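Local atomic coordinates of YceI-like domain protein (Burkholderia cenocepacia BC7, PDB entry 5IXH), a protein that binds a long octaprenyl diphosphate in its lipocalin-like beta barrel and is probably a secreted protein that captures antibiotics outside the bacterial cell. Residues V127-S133 with V148-I154; N92-T97 with V109-V115; D3-A7 with H157-T161. One frame throughout, in Å; residues are numbered along the deposited sequence.

Overall arrangement
Interactions 1 and 2 pair strands of one curled antiparallel sheet, the barrel wall around the octaprenyl diphosphate; interaction 3 lays an N-terminal loop on the last strand of that sheet. Interactions 1 and 2, centres about 17 Å apart, each have a buried, apolar, lipid-facing side and a more polar, solvent-facing one. They meet directly, Leu128 and Val127 packing on Val111, because strands 105-118 and 121-131 are neighbours. Interaction 1 adds an arginine, aspartate and serine network where its strands run out. Interaction 3 shares strand 151-160 with it, about 24 Å away between centres; with few buried residues (Val159, Ala160), it joins the two chain ends by one sound backbone bond, one weak one and a bridging water.

Interaction 1 (V127-S133 with V148-I154); sequences VLPIKRS and VADEVQI. With OTP ((2E,6E,10E,14E,18E,22E,26E)-3,7,11,15,19,23,27,31-octamethyldotriaconta-2,6,10,14,18,22,26,30-octaenyl trihydrogen diphosphate), chain C.
Val127 begins the pairing by resting its CG1 beside CB of Gln153, as strand 127-131 runs antiparallel to strand 151-154 in the wall of the lipocalin-like barrel. Leu128 pairs with Ile154 through two backbone hydrogen bonds, and its side chain turns into the barrel, where CD2 reaches C13 of the octaprenyl chain at 3.6 Å. Pro129 faces outward beside Gln153 in a non-hydrogen-bonded pair, so the missing N-H of the proline costs no bond to this neighbour. Ile130 forms the second doubly bonded pair, with Val152; its CD1 meets CD1 of Ile154 at 3.9 Å, and the two side chains cross at a slant on the lipid-facing side, with CD1 of Ile154 also touching C24 of the lipid. Lys131 lays CB next to OD1 of Asp150 while its ammonium leads away. At Arg132 the backbone N still bonds to O of Asp150. Its CG stands between the backbone N and the carbonyl carbon (chi1 65°); CB lies 3.6 Å from C28 of the lipid, while the chain, extended from CG to NE, runs along residues 148-150. The guanidinium edge then grips two carbonyls lying near its plane: NE donates to O of Ala149 (3.0 Å) and NH2 to O of Val148 (2.8 Å). Further bonds to Val137, Gly138 and Trp142 fix its rotation and tie the adjoining loops together. Ser133 ends the segment opposite the Asp150 carboxylate, which accepts through both syn lone pairs: OD1 takes the backbone N of Ser133 at 2.8 Å, and OD2 takes its OG at 2.6 Å.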
# COMPACT_ATOMS: atom_id res chain seq x y z
N VAL A 127 7.81 -3.20 -1.25
CA VAL A 127 7.77 -1.83 -0.74
C VAL A 127 7.61 -0.92 -1.93
O VAL A 127 8.34 -1.03 -2.91
CB VAL A 127 9.06 -1.47 0.02
CG1 VAL A 127 9.00 -0.02 0.53
CG2 VAL A 127 9.28 -2.42 1.18
N LEU A 128 6.62 -0.04 -1.86
CA LEU A 128 6.38 0.95 -2.89
C LEU A 128 6.58 2.35 -2.32
O LEU A 128 5.80 2.78 -1.47
CB LEU A 128 4.94 0.85 -3.40
CG LEU A 128 4.58 1.91 -4.44
CD1 LEU A 128 5.38 1.76 -5.72
CD2 LEU A 128 3.09 1.85 -4.72
N PRO A 129 7.61 3.07 -2.79
CA PRO A 129 7.73 4.46 -2.35
C PRO A 129 6.83 5.36 -3.18
O PRO A 129 6.74 5.23 -4.41
CB PRO A 129 9.20 4.79 -2.61
CG PRO A 129 9.64 3.84 -3.68
CD PRO A 129 8.77 2.61 -3.58
N ILE A 130 6.13 6.26 -2.50
CA ILE A 130 5.32 7.26 -3.17
C ILE A 130 5.58 8.62 -2.56
O ILE A 130 6.13 8.72 -1.45
CB ILE A 130 3.81 6.96 -3.05
CG1 ILE A 130 3.29 7.02 -1.60
CG2 ILE A 130 3.49 5.58 -3.70
CD1 ILE A 130 1.75 7.15 -1.51
N LYS A 131 5.16 9.65 -3.26
CA LYS A 131 5.09 10.99 -2.70
C LYS A 131 3.65 11.24 -2.26
O LYS A 131 2.74 11.20 -3.08
CB LYS A 131 5.49 12.03 -3.74
CG LYS A 131 6.95 11.99 -4.12
CD LYS A 131 7.29 13.09 -5.13
CE LYS A 131 8.78 13.38 -5.16
NZ LYS A 131 9.61 12.14 -5.01
N ARG A 132 3.46 11.52 -0.98
CA ARG A 132 2.12 11.80 -0.48
C ARG A 132 1.48 12.97 -1.21
O ARG A 132 0.26 12.99 -1.44
CB ARG A 132 2.11 12.02 1.04
CG ARG A 132 2.87 13.25 1.54
CD ARG A 132 2.93 13.28 3.06
NE ARG A 132 3.65 14.45 3.53
CZ ARG A 132 3.15 15.67 3.58
NH1 ARG A 132 1.90 15.91 3.20
NH2 ARG A 132 3.91 16.67 4.03
N SER A 133 2.30 13.95 -1.59
CA SER A 133 1.80 15.14 -2.30
C SER A 133 1.15 14.79 -3.64
O SER A 133 0.24 15.50 -4.07
CB SER A 133 2.93 16.15 -2.54
OG SER A 133 3.96 15.57 -3.33
N VAL A 148 6.36 16.91 7.81
CA VAL A 148 6.27 15.49 7.47
C VAL A 148 6.84 15.34 6.07
O VAL A 148 6.40 16.03 5.15
CB VAL A 148 4.80 14.97 7.48
CG1 VAL A 148 4.72 13.50 7.03
CG2 VAL A 148 4.19 15.17 8.86
N ALA A 149 7.83 14.47 5.90
CA ALA A 149 8.46 14.30 4.59
C ALA A 149 7.43 13.89 3.54
O ALA A 149 6.41 13.30 3.84
CB ALA A 149 9.56 13.26 4.66
N ASP A 150 7.72 14.21 2.29
CA ASP A 150 6.84 13.87 1.19
C ASP A 150 6.88 12.36 0.92
O ASP A 150 5.85 11.72 0.71
CB ASP A 150 7.22 14.64 -0.06
CG ASP A 150 6.08 14.78 -1.06
OD1 ASP A 150 5.01 14.17 -0.84
OD2 ASP A 150 6.27 15.48 -2.07
N GLU A 151 8.07 11.78 0.95
CA GLU A 151 8.17 10.36 0.65
C GLU A 151 7.56 9.49 1.75
O GLU A 151 7.85 9.66 2.92
CB GLU A 151 9.62 9.92 0.43
CG GLU A 151 9.67 8.45 0.01
CD GLU A 151 11.01 8.01 -0.52
OE1 GLU A 151 11.67 7.20 0.15
OE2 GLU A 151 11.38 8.45 -1.63
N VAL A 152 6.69 8.56 1.34
CA VAL A 152 6.10 7.56 2.23
C VAL A 152 6.35 6.20 1.61
O VAL A 152 6.15 6.01 0.41
CB VAL A 152 4.58 7.78 2.38
CG1 VAL A 152 3.92 6.65 3.18
CG2 VAL A 152 4.31 9.11 3.03
N GLN A 153 6.78 5.23 2.42
CA GLN A 153 7.00 3.88 1.95
C GLN A 153 5.81 3.00 2.32
O GLN A 153 5.49 2.84 3.50
CB GLN A 153 8.28 3.30 2.55
CG GLN A 153 9.53 4.03 2.13
CD GLN A 153 10.77 3.44 2.75
OE1 GLN A 153 10.69 2.60 3.65
NE2 GLN A 153 11.94 3.88 2.28
N ILE A 154 5.17 2.43 1.31
CA ILE A 154 4.06 1.51 1.52
C ILE A 154 4.63 0.09 1.53
O ILE A 154 5.17 -0.36 0.53
CB ILE A 154 3.01 1.62 0.40
CG1 ILE A 154 2.45 3.05 0.32
CG2 ILE A 154 1.89 0.58 0.64
CD1 ILE A 154 1.56 3.30 -0.87
O7 OTP C . 6.57 16.91 16.73
P2 OTP C . 5.75 17.00 15.46
O5 OTP C . 4.91 18.26 15.47
O6 OTP C . 6.67 17.02 14.26
O4 OTP C . 4.79 15.74 15.35
P1 OTP C . 3.57 15.62 14.34
O2 OTP C . 2.34 16.26 14.93
O3 OTP C . 3.92 16.28 13.02
O1 OTP C . 3.29 14.07 14.12
C40 OTP C . 3.25 13.49 12.82
C39 OTP C . 2.62 12.12 13.07
C37 OTP C . 2.43 11.17 12.11
C38 OTP C . 1.78 9.87 12.58
C36 OTP C . 2.81 11.37 10.62
C35 OTP C . 1.62 10.94 9.75
C34 OTP C . 2.06 10.38 8.39
C32 OTP C . 1.17 9.62 7.66
C33 OTP C . -0.24 9.33 8.18
C31 OTP C . 1.60 9.06 6.29
C30 OTP C . 0.51 9.38 5.24
C29 OTP C . 0.19 8.04 4.56
C27 OTP C . 0.25 7.87 3.20
C28 OTP C . 0.61 8.96 2.20
C26 OTP C . -0.07 6.46 2.70
C25 OTP C . -1.00 6.50 1.48
C24 OTP C . -1.10 4.99 1.21
C22 OTP C . -2.29 4.32 1.24
C23 OTP C . -3.63 5.00 1.52
C21 OTP C . -2.22 2.82 0.96
C20 OTP C . -2.55 2.67 -0.52
C19 OTP C . -1.98 1.31 -0.94
C17 OTP C . -2.73 0.40 -1.66
C18 OTP C . -4.16 0.73 -2.07
C16 OTP C . -2.15 -0.96 -2.08
C15 OTP C . -0.76 -1.23 -1.48
C14 OTP C . -0.14 -2.40 -2.25
C12 OTP C . 0.51 -2.18 -3.45
C13 OTP C . 0.68 -0.79 -4.06
C11 OTP C . 1.13 -3.36 -4.23
C10 OTP C . 0.43 -4.69 -3.92
C9 OTP C . 0.96 -5.64 -5.01
C7 OTP C . 0.37 -6.86 -5.24
C8 OTP C . -0.84 -7.32 -4.42
C6 OTP C . 0.97 -7.74 -6.35
C5 OTP C . 1.11 -9.19 -5.88
C4 OTP C . 2.20 -9.79 -6.79
C2 OTP C . 1.95 -10.69 -7.81
C3 OTP C . 3.16 -11.18 -8.61
C1 OTP C . 0.55 -11.20 -8.17

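Interaction 2 (N92-T97 with V109-V115); sequences NKYNVT and VTVPVTV. With OTP ((2E,6E,10E,14E,18E,22E,26E)-3,7,11,15,19,23,27,31-octamethyldotriaconta-2,6,10,14,18,22,26,30-octaenyl trihydrogen diphosphate), chain C.
The beta hairpin of strands 93-102 and 105-118 is joined here along its arms, with Val96 and Val111 sharing two backbone hydrogen bonds; the N-H of Val96 points almost straight at O of Val111 (179°). Tyr94 and Val113 make the next such pair, with more bent bonds, and N of Val115 reaches O of Asn92 at the end. On the inner face, CG2 of Val96 touches CG2 of Val113 at 3.8 Å. CG2 of Val96 and CG1 of Val113 each also lie 3.8 Å from C4 of the prenyl chain, near its hydrocarbon end. This is the barrel wall of a lipocalin-like fold, with alternate residues facing the interior, where Val96, Val111 and Val113 meet the lipid. Val111 sets CG1 between its backbone N and carbonyl carbon (chi1 58°), which brings that methyl to 3.4 Å from O of Val96 and also near C11 of the ligand. Farther along this face the side chains of Tyr94 and Val115 cross at about a right angle, CG2 of Val115 lying 3.8 Å from CD1 of Tyr94; Phe35 packs edge-to-face with the same ring. The outer face is more polar. Lys93 runs extended beside Pro112, pointing the same way, and its CE lies 3.6 Å from the proline CB. OD1 of Asn95 packs against CA and CB of Pro112, the two side chains crossing at a slant. In the non-hydrogen-bonded pair beyond, OG1 of Thr97 and OG1 of Thr110 are hydrogen-bonded to each other at 2.7 Å. CG2 of Thr110 also packs against CB of Asn95.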
# COMPACT_ATOMS: atom_id res chain seq x y z
N ASN A 92 12.83 -14.91 -8.31
CA ASN A 92 11.57 -14.76 -7.59
C ASN A 92 11.10 -13.34 -7.36
O ASN A 92 10.22 -13.12 -6.52
CB ASN A 92 11.66 -15.51 -6.26
CG ASN A 92 11.98 -16.97 -6.45
OD1 ASN A 92 11.29 -17.65 -7.21
ND2 ASN A 92 13.07 -17.42 -5.86
N LYS A 93 11.65 -12.40 -8.11
CA LYS A 93 11.22 -11.01 -8.07
C LYS A 93 10.43 -10.66 -9.33
O LYS A 93 10.77 -11.12 -10.42
CB LYS A 93 12.45 -10.10 -8.01
CG LYS A 93 12.13 -8.73 -7.42
CD LYS A 93 13.38 -7.93 -7.08
CE LYS A 93 13.04 -6.77 -6.14
NZ LYS A 93 14.15 -5.79 -5.97
N TYR A 94 9.39 -9.85 -9.17
CA TYR A 94 8.50 -9.48 -10.25
C TYR A 94 8.17 -8.02 -10.12
O TYR A 94 7.79 -7.56 -9.05
CB TYR A 94 7.20 -10.28 -10.16
CG TYR A 94 7.47 -11.73 -10.31
CD1 TYR A 94 7.78 -12.54 -9.22
CD2 TYR A 94 7.52 -12.32 -11.56
CE1 TYR A 94 8.09 -13.85 -9.39
CE2 TYR A 94 7.82 -13.62 -11.73
CZ TYR A 94 8.10 -14.40 -10.64
OH TYR A 94 8.42 -15.73 -10.81
N ASN A 95 8.25 -7.27 -11.21
CA ASN A 95 7.80 -5.89 -11.22
C ASN A 95 6.33 -5.88 -11.59
O ASN A 95 5.94 -6.31 -12.68
CB ASN A 95 8.64 -5.06 -12.18
CG ASN A 95 10.01 -4.78 -11.65
OD1 ASN A 95 10.16 -4.33 -10.50
ND2 ASN A 95 11.02 -5.01 -12.46
N VAL A 96 5.48 -5.48 -10.65
CA VAL A 96 4.04 -5.50 -10.81
C VAL A 96 3.61 -4.07 -11.06
O VAL A 96 3.82 -3.18 -10.20
CB VAL A 96 3.35 -6.09 -9.58
CG1 VAL A 96 1.86 -6.11 -9.78
CG2 VAL A 96 3.84 -7.52 -9.33
N THR A 97 2.97 -3.85 -12.19
CA THR A 97 2.52 -2.52 -12.57
C THR A 97 1.01 -2.49 -12.50
O THR A 97 0.33 -3.46 -12.84
CB THR A 97 3.05 -2.17 -13.98
OG1 THR A 97 4.49 -2.10 -13.89
CG2 THR A 97 2.55 -0.85 -14.47
N VAL A 109 1.79 2.89 -11.17
CA VAL A 109 2.96 2.60 -10.34
C VAL A 109 3.50 1.24 -10.69
O VAL A 109 2.80 0.38 -11.24
CB VAL A 109 2.61 2.66 -8.84
CG1 VAL A 109 2.08 4.04 -8.46
CG2 VAL A 109 1.65 1.52 -8.46
N THR A 110 4.78 1.05 -10.40
CA THR A 110 5.45 -0.23 -10.61
C THR A 110 6.14 -0.60 -9.31
O THR A 110 6.90 0.18 -8.76
CB THR A 110 6.48 -0.17 -11.74
OG1 THR A 110 5.82 0.10 -12.99
CG2 THR A 110 7.25 -1.49 -11.87
N VAL A 111 5.81 -1.77 -8.79
CA VAL A 111 6.32 -2.18 -7.49
C VAL A 111 7.07 -3.49 -7.60
O VAL A 111 6.57 -4.46 -8.17
CB VAL A 111 5.20 -2.27 -6.45
CG1 VAL A 111 4.17 -3.19 -6.83
CG2 VAL A 111 5.76 -2.66 -5.06
N PRO A 112 8.28 -3.52 -7.05
CA PRO A 112 9.01 -4.78 -7.03
C PRO A 112 8.45 -5.69 -5.94
O PRO A 112 8.33 -5.28 -4.77
CB PRO A 112 10.46 -4.36 -6.73
CG PRO A 112 10.44 -2.88 -6.52
CD PRO A 112 9.02 -2.45 -6.37
N VAL A 113 8.11 -6.91 -6.32
CA VAL A 113 7.49 -7.87 -5.40
C VAL A 113 8.29 -9.16 -5.41
O VAL A 113 8.60 -9.69 -6.48
CB VAL A 113 6.07 -8.21 -5.83
CG1 VAL A 113 5.43 -9.21 -4.90
CG2 VAL A 113 5.22 -6.93 -5.88
N THR A 114 8.59 -9.67 -4.23
CA THR A 114 9.25 -10.97 -4.10
C THR A 114 8.20 -11.99 -3.72
O THR A 114 7.39 -11.75 -2.81
CB THR A 114 10.33 -10.90 -3.04
OG1 THR A 114 11.28 -9.90 -3.39
CG2 THR A 114 11.03 -12.24 -2.91
N VAL A 115 8.21 -13.14 -4.40
CA VAL A 115 7.19 -14.16 -4.20
C VAL A 115 7.83 -15.42 -3.69
O VAL A 115 8.86 -15.83 -4.20
CB VAL A 115 6.42 -14.45 -5.52
CG1 VAL A 115 5.35 -15.51 -5.32
CG2 VAL A 115 5.81 -13.17 -6.07
O7 OTP C . 6.57 16.91 16.73
P2 OTP C . 5.75 17.00 15.46
O5 OTP C . 4.91 18.26 15.47
O6 OTP C . 6.67 17.02 14.26
O4 OTP C . 4.79 15.74 15.35
P1 OTP C . 3.57 15.62 14.34
O2 OTP C . 2.34 16.26 14.93
O3 OTP C . 3.92 16.28 13.02
O1 OTP C . 3.29 14.07 14.12
C40 OTP C . 3.25 13.49 12.82
C39 OTP C . 2.62 12.12 13.07
C37 OTP C . 2.43 11.17 12.11
C38 OTP C . 1.78 9.87 12.58
C36 OTP C . 2.81 11.37 10.62
C35 OTP C . 1.62 10.94 9.75
C34 OTP C . 2.06 10.38 8.39
C32 OTP C . 1.17 9.62 7.66
C33 OTP C . -0.24 9.33 8.18
C31 OTP C . 1.60 9.06 6.29
C30 OTP C . 0.51 9.38 5.24
C29 OTP C . 0.19 8.04 4.56
C27 OTP C . 0.25 7.87 3.20
C28 OTP C . 0.61 8.96 2.20
C26 OTP C . -0.07 6.46 2.70
C25 OTP C . -1.00 6.50 1.48
C24 OTP C . -1.10 4.99 1.21
C22 OTP C . -2.29 4.32 1.24
C23 OTP C . -3.63 5.00 1.52
C21 OTP C . -2.22 2.82 0.96
C20 OTP C . -2.55 2.67 -0.52
C19 OTP C . -1.98 1.31 -0.94
C17 OTP C . -2.73 0.40 -1.66
C18 OTP C . -4.16 0.73 -2.07
C16 OTP C . -2.15 -0.96 -2.08
C15 OTP C . -0.76 -1.23 -1.48
C14 OTP C . -0.14 -2.40 -2.25
C12 OTP C . 0.51 -2.18 -3.45
C13 OTP C . 0.68 -0.79 -4.06
C11 OTP C . 1.13 -3.36 -4.23
C10 OTP C . 0.43 -4.69 -3.92
C9 OTP C . 0.96 -5.64 -5.01
C7 OTP C . 0.37 -6.86 -5.24
C8 OTP C . -0.84 -7.32 -4.42
C6 OTP C . 0.97 -7.74 -6.35
C5 OTP C . 1.11 -9.19 -5.88
C4 OTP C . 2.20 -9.79 -6.79
C2 OTP C . 1.95 -10.69 -7.81
C3 OTP C . 3.16 -11.18 -8.61
C1 OTP C . 0.55 -11.20 -8.17

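Interaction 3 (D3-A7 with H157-T161); sequences DVDLA and HLVAT
Asp3 O accepts a hydrogen bond from N of Thr161 at 2.9 Å, the N-H coming from 33° off the carbonyl plane, while N of Asp5 makes only a weak, strongly bent bond (117°) to O of Val159. The two chain ends are thereby joined: the N-terminal loop before strand 10-15 lies along the end of strand 151-160, the last strand of the lipocalin-like barrel. Between these bonds Val4 passes close over Ala160, their CA atoms 3.8 Å apart. With CG1 anti to the backbone N (chi1 -178°), Val4 sets that methyl 3.5 Å from O of Val159; CG2 makes a looser apolar approach to CB of Ala160. Its side chain also packs on Ala31 and Val33 of strand 22-34. The methyl of Ala160 sits beside the carbonyl of Asp3, a residue that is itself poorly ordered. Asp5 directs CB toward the strand, and its OD1 accepts from N of Lys8, fixing one carboxylate oxygen to the loop. The other oxygen is linked to the chain end through a single bridging water, which donates to OD2 of Asp5 at 2.8 Å and to O of Thr161 at 3.0 Å.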
# COMPACT_ATOMS: atom_id res chain seq x y z
N ASP A 3 -7.16 -17.07 -2.93
CA ASP A 3 -6.49 -15.83 -2.53
C ASP A 3 -6.16 -15.81 -1.00
O ASP A 3 -5.83 -16.84 -0.41
CB ASP A 3 -7.27 -14.59 -3.02
CG ASP A 3 -8.61 -14.40 -2.32
OD1 ASP A 3 -9.24 -15.40 -1.92
OD2 ASP A 3 -9.04 -13.23 -2.19
N VAL A 4 -6.33 -14.64 -0.37
CA VAL A 4 -5.43 -14.12 0.65
C VAL A 4 -5.85 -14.38 2.12
O VAL A 4 -6.79 -15.14 2.36
CB VAL A 4 -5.33 -12.63 0.31
CG1 VAL A 4 -4.40 -11.80 1.21
CG2 VAL A 4 -4.84 -12.45 -1.14
N ASP A 5 -5.14 -13.78 3.10
CA ASP A 5 -5.54 -13.84 4.52
C ASP A 5 -5.17 -12.55 5.29
O ASP A 5 -3.99 -12.32 5.59
CB ASP A 5 -4.90 -15.08 5.19
CG ASP A 5 -5.52 -15.42 6.57
OD1 ASP A 5 -5.59 -14.52 7.42
OD2 ASP A 5 -5.89 -16.59 6.78
N LEU A 6 -6.16 -11.70 5.62
CA LEU A 6 -5.86 -10.45 6.31
C LEU A 6 -5.14 -10.62 7.60
O LEU A 6 -4.24 -9.85 7.91
CB LEU A 6 -7.15 -9.64 6.59
CG LEU A 6 -7.11 -8.45 7.60
CD1 LEU A 6 -6.15 -7.36 7.15
CD2 LEU A 6 -8.49 -7.85 7.79
N ALA A 7 -5.57 -11.59 8.39
CA ALA A 7 -4.98 -11.73 9.69
C ALA A 7 -3.51 -12.06 9.55
O ALA A 7 -2.70 -11.63 10.38
CB ALA A 7 -5.72 -12.77 10.49
N HIS A 157 2.99 -7.32 3.08
CA HIS A 157 3.28 -8.73 3.25
C HIS A 157 1.94 -9.42 3.07
O HIS A 157 1.11 -9.39 3.98
CB HIS A 157 3.84 -8.98 4.65
CG HIS A 157 4.05 -10.43 4.98
ND1 HIS A 157 5.15 -11.13 4.56
CD2 HIS A 157 3.33 -11.29 5.75
CE1 HIS A 157 5.09 -12.37 5.01
NE2 HIS A 157 3.99 -12.49 5.74
N LEU A 158 1.69 -10.01 1.90
CA LEU A 158 0.42 -10.66 1.61
C LEU A 158 0.62 -12.16 1.63
O LEU A 158 1.52 -12.68 0.95
CB LEU A 158 -0.11 -10.26 0.23
CG LEU A 158 -0.58 -8.84 -0.03
CD1 LEU A 158 0.55 -7.86 0.09
CD2 LEU A 158 -1.17 -8.78 -1.42
N VAL A 159 -0.21 -12.86 2.39
CA VAL A 159 -0.15 -14.31 2.50
C VAL A 159 -1.42 -14.86 1.89
O VAL A 159 -2.53 -14.49 2.31
CB VAL A 159 -0.07 -14.74 3.97
CG1 VAL A 159 -0.02 -16.27 4.08
CG2 VAL A 159 1.14 -14.13 4.64
N ALA A 160 -1.27 -15.71 0.89
CA ALA A 160 -2.40 -16.35 0.23
C ALA A 160 -2.45 -17.83 0.49
O ALA A 160 -1.44 -18.53 0.35
CB ALA A 160 -2.40 -16.05 -1.26
N THR A 161 -3.66 -18.28 0.82
CA THR A 161 -3.92 -19.57 1.47
C THR A 161 -2.91 -19.86 2.57
O THR A 161 -3.20 -19.67 3.75
CB THR A 161 -3.98 -20.73 0.46
OG1 THR A 161 -5.16 -20.61 -0.33
CG2 THR A 161 -4.00 -22.08 1.17
O HOH W 1 -5.03 -19.12 6.07